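Local coordinates for glutamate receptor IIB,Glutamate receptor IIB (Drosophila melanogaster, PDB 4WXJ), which binds glutamate in a two-lobed ligand-binding domain and probably serves as a subunit of a glutamate-gated ion channel at the fly neuromuscular junction, at residues A[48-51]-A[52-56]; A[164-167]-A[168-171]. All blocks are in the same frame, centred on the assembly; numbering follows the deposited sequence.

Interaction 1: A[48-51]-A[52-56]; sequences YMLA and QECKF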
# COMPACT_ATOMS: atom_id res chain seq x y z
N TYR A 48 11.61 -14.27 -1.10
CA TYR A 48 12.18 -15.58 -1.38
C TYR A 48 12.90 -15.59 -2.73
O TYR A 48 14.01 -16.10 -2.85
CB TYR A 48 11.10 -16.67 -1.37
CG TYR A 48 10.88 -17.31 -0.02
CD1 TYR A 48 11.78 -18.24 0.48
CD2 TYR A 48 9.76 -17.00 0.75
CE1 TYR A 48 11.58 -18.84 1.71
CE2 TYR A 48 9.55 -17.59 1.98
CZ TYR A 48 10.46 -18.51 2.46
OH TYR A 48 10.26 -19.10 3.68
N MET A 49 12.24 -15.02 -3.74
CA MET A 49 12.82 -14.94 -5.08
C MET A 49 14.08 -14.09 -5.09
O MET A 49 15.07 -14.43 -5.74
CB MET A 49 11.79 -14.38 -6.07
CG MET A 49 10.60 -15.29 -6.31
SD MET A 49 9.14 -14.42 -6.92
CE MET A 49 9.67 -13.98 -8.57
N LEU A 50 14.04 -12.97 -4.36
CA LEU A 50 15.19 -12.08 -4.27
C LEU A 50 16.30 -12.69 -3.43
O LEU A 50 17.48 -12.48 -3.70
CB LEU A 50 14.77 -10.73 -3.68
CG LEU A 50 14.00 -9.79 -4.61
CD1 LEU A 50 13.44 -8.61 -3.84
CD2 LEU A 50 14.90 -9.31 -5.74
N ALA A 51 15.91 -13.43 -2.40
CA ALA A 51 16.88 -14.09 -1.53
C ALA A 51 17.69 -15.11 -2.33
O ALA A 51 18.89 -15.26 -2.11
CB ALA A 51 16.18 -14.77 -0.37
N GLN A 52 17.02 -15.79 -3.25
CA GLN A 52 17.68 -16.77 -4.10
C GLN A 52 18.47 -16.08 -5.21
O GLN A 52 19.52 -16.57 -5.63
CB GLN A 52 16.65 -17.73 -4.71
CG GLN A 52 17.23 -19.06 -5.14
CD GLN A 52 16.66 -19.56 -6.45
OE1 GLN A 52 15.48 -19.38 -6.74
NE2 GLN A 52 17.51 -20.18 -7.26
N GLU A 53 17.96 -14.94 -5.66
CA GLU A 53 18.59 -14.20 -6.75
C GLU A 53 19.80 -13.41 -6.25
O GLU A 53 20.84 -13.38 -6.91
CB GLU A 53 17.57 -13.24 -7.39
CG GLU A 53 18.08 -12.52 -8.63
CD GLU A 53 18.36 -13.47 -9.78
OE1 GLU A 53 17.70 -14.52 -9.87
OE2 GLU A 53 19.25 -13.15 -10.60
N CYS A 54 19.66 -12.78 -5.09
CA CYS A 54 20.69 -11.91 -4.55
C CYS A 54 21.55 -12.62 -3.50
O CYS A 54 22.54 -12.06 -3.02
CB CYS A 54 20.06 -10.66 -3.93
SG CYS A 54 19.00 -9.74 -5.07
N LYS A 55 21.16 -13.84 -3.15
CA LYS A 55 21.90 -14.65 -2.18
C LYS A 55 22.01 -13.98 -0.81
O LYS A 55 23.02 -13.35 -0.49
CB LYS A 55 23.29 -15.00 -2.71
CG LYS A 55 23.29 -15.79 -4.01
CD LYS A 55 22.45 -17.06 -3.90
CE LYS A 55 22.48 -17.87 -5.18
NZ LYS A 55 21.45 -18.95 -5.15
N PHE A 56 20.95 -14.11 -0.02
CA PHE A 56 20.96 -13.66 1.37
C PHE A 56 19.92 -14.44 2.16
O PHE A 56 18.94 -14.93 1.60
CB PHE A 56 20.69 -12.15 1.46
CG PHE A 56 19.34 -11.73 0.93
CD1 PHE A 56 18.19 -11.92 1.68
CD2 PHE A 56 19.22 -11.13 -0.31
CE1 PHE A 56 16.95 -11.53 1.20
CE2 PHE A 56 17.99 -10.73 -0.80
CZ PHE A 56 16.85 -10.93 -0.04
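The ring of Phe56 folds back over Ala51 as helix 42-54 ends, the hydrophobic contact of a Schellman-like C-terminus that also has positive phi at Lys55 and a six-to-one bond from Phe56 N to Ala51 O. Ala51 CA lies over the face in a CH-pi contact, 3.6 Å from the ring centroid and 16° off its normal, displaced toward the rim. The methyl CB of Ala51 is 3.7 Å from Phe56 CE1, and Leu50 CB adds looser packing at CZ. A chi1 of 62° sets the ring between its own backbone N and carbonyl carbon, turned back toward the helix. Leu50 also reaches Cys54 SG through CD2, and beyond it meets Ile244 and Leu247 of helix 237-250, while Tyr11 meets the Phe56 ring.

The polar edge follows the chain reversal at Lys55. Ala51 O takes Phe56 N at 3.2 Å in the carbonyl plane, on a lone pair, with a weak second bond from Lys55 N. The five-to-two bond of the full motif is not made, Lys55 N lying about 4.0 Å from Gln52 O; Lys55 NZ donates to that oxygen at 3.1 Å, also on a lone pair in the carbonyl plane.

Interaction 2: A[164-167]-A[168-171]; sequences MAWN and KMLS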
# COMPACT_ATOMS: atom_id res chain seq x y z
N MET A 164 -9.95 20.41 -3.27
CA MET A 164 -11.34 20.33 -2.83
C MET A 164 -11.63 18.97 -2.20
O MET A 164 -12.32 18.88 -1.18
CB MET A 164 -12.30 20.58 -4.00
CG MET A 164 -12.37 22.03 -4.44
SD MET A 164 -13.93 22.45 -5.25
CE MET A 164 -13.75 21.62 -6.82
N ALA A 165 -11.10 17.91 -2.81
CA ALA A 165 -11.23 16.57 -2.25
C ALA A 165 -10.65 16.52 -0.84
O ALA A 165 -11.27 16.00 0.08
CB ALA A 165 -10.53 15.55 -3.13
N TRP A 166 -9.45 17.07 -0.70
CA TRP A 166 -8.73 17.03 0.57
C TRP A 166 -9.47 17.79 1.65
O TRP A 166 -9.61 17.31 2.78
CB TRP A 166 -7.32 17.60 0.39
CG TRP A 166 -6.49 17.60 1.64
CD1 TRP A 166 -5.93 18.68 2.26
CD2 TRP A 166 -6.12 16.45 2.42
NE1 TRP A 166 -5.24 18.28 3.38
CE2 TRP A 166 -5.34 16.92 3.50
CE3 TRP A 166 -6.38 15.08 2.31
CZ2 TRP A 166 -4.81 16.06 4.46
CZ3 TRP A 166 -5.85 14.23 3.27
CH2 TRP A 166 -5.08 14.72 4.33
N ASN A 167 -9.96 18.98 1.31
CA ASN A 167 -10.69 19.80 2.27
C ASN A 167 -12.03 19.17 2.67
O ASN A 167 -12.46 19.30 3.82
CB ASN A 167 -10.92 21.20 1.71
CG ASN A 167 -9.65 22.04 1.72
OD1 ASN A 167 -8.92 22.07 2.72
ND2 ASN A 167 -9.37 22.72 0.61
N LYS A 168 -12.67 18.48 1.74
CA LYS A 168 -13.91 17.77 2.05
C LYS A 168 -13.65 16.59 2.98
O LYS A 168 -14.38 16.38 3.94
CB LYS A 168 -14.60 17.29 0.78
CG LYS A 168 -15.35 18.38 0.03
CD LYS A 168 -16.68 17.87 -0.51
CE LYS A 168 -17.49 19.01 -1.11
NZ LYS A 168 -18.78 18.52 -1.67
N MET A 169 -12.60 15.83 2.69
CA MET A 169 -12.23 14.68 3.53
C MET A 169 -11.97 15.12 4.97
O MET A 169 -12.36 14.43 5.91
CB MET A 169 -11.00 13.98 2.96
CG MET A 169 -11.29 13.02 1.82
SD MET A 169 -9.82 12.50 0.91
CE MET A 169 -8.72 12.03 2.24
N LEU A 170 -11.31 16.26 5.12
CA LEU A 170 -11.00 16.79 6.45
C LEU A 170 -12.26 17.25 7.19
O LEU A 170 -12.29 17.25 8.42
CB LEU A 170 -10.02 17.96 6.34
CG LEU A 170 -8.60 17.63 5.90
CD1 LEU A 170 -7.83 18.91 5.62
CD2 LEU A 170 -7.88 16.79 6.95
N SER A 171 -13.28 17.65 6.44
CA SER A 171 -14.47 18.26 7.02
C SER A 171 -15.54 17.24 7.42
O SER A 171 -16.34 17.51 8.32
CB SER A 171 -15.08 19.26 6.04
OG SER A 171 -15.73 18.59 4.98
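The indole of Trp166 receives Leu170 over one face, one turn further along helix 160-171. Leu170 CD1 stands 3.8 Å from the centroid of the five-membered ring, 26° off its normal, in a CH-pi contact whose nearest ring atom is Trp166 NE1, 3.5 Å from CD1. Leu170 CD2 lies 4.0 Å from Trp166 CZ2, so the forked end of the leucine spans the pyrrole and benzene parts. Met169 comes at the indole obliquely, its chain crossing the tryptophan at about a right angle, with Met169 CE 3.8 Å from Trp166 CZ3. Because chi1 of Trp166 is 180°, with CG trans to N, the indole leans along the helix toward these later residues. Phe154 and Ser155 of helix 149-155 also touch it.

Met169 is buried against Phe142, Thr144 and Phe177. On the polar side, Lys168 NZ hydrogen-bonds to Gln137 O and, weakly, to Val135 O. At the last turn, Lys168 O accepts Ser171 OG at 2.8 Å and Ser171 N at 3.0 Å from the same face of its plane, while the bond from Ser171 N to Asn167 O is weak. The side chain of Met169 is about 9 Å from the bound glutamate and about 7 Å from that of glutamate-binding Thr150: helix packing near the pocket, with the i to i+3 and i to i+4 spacing of an alpha-helix, in the second lobe of the clamshell-shaped ligand-binding domain.

In the fold
From the N terminus, the chain enters the first lobe, and interaction 1 arises where helix 42-54 gives way to strand 57-62. It joins that junction to strand 10-15 through Tyr11 and to the late helix 237-250. The chain then supplies a first group of glutamate-pocket residues, between Tyr68 and Arg103, runs along strand 108-123 and adds a second, Ile145 to Thr150, before interaction 2 forms within helix 160-171, beside helix 149-155 and strand 141-143. Both contacts are local, neither closes a long loop, and they follow in series without nesting or crossing. Their centres lie about 43 Å apart on opposite sides of the chain's centre, one in each lobe.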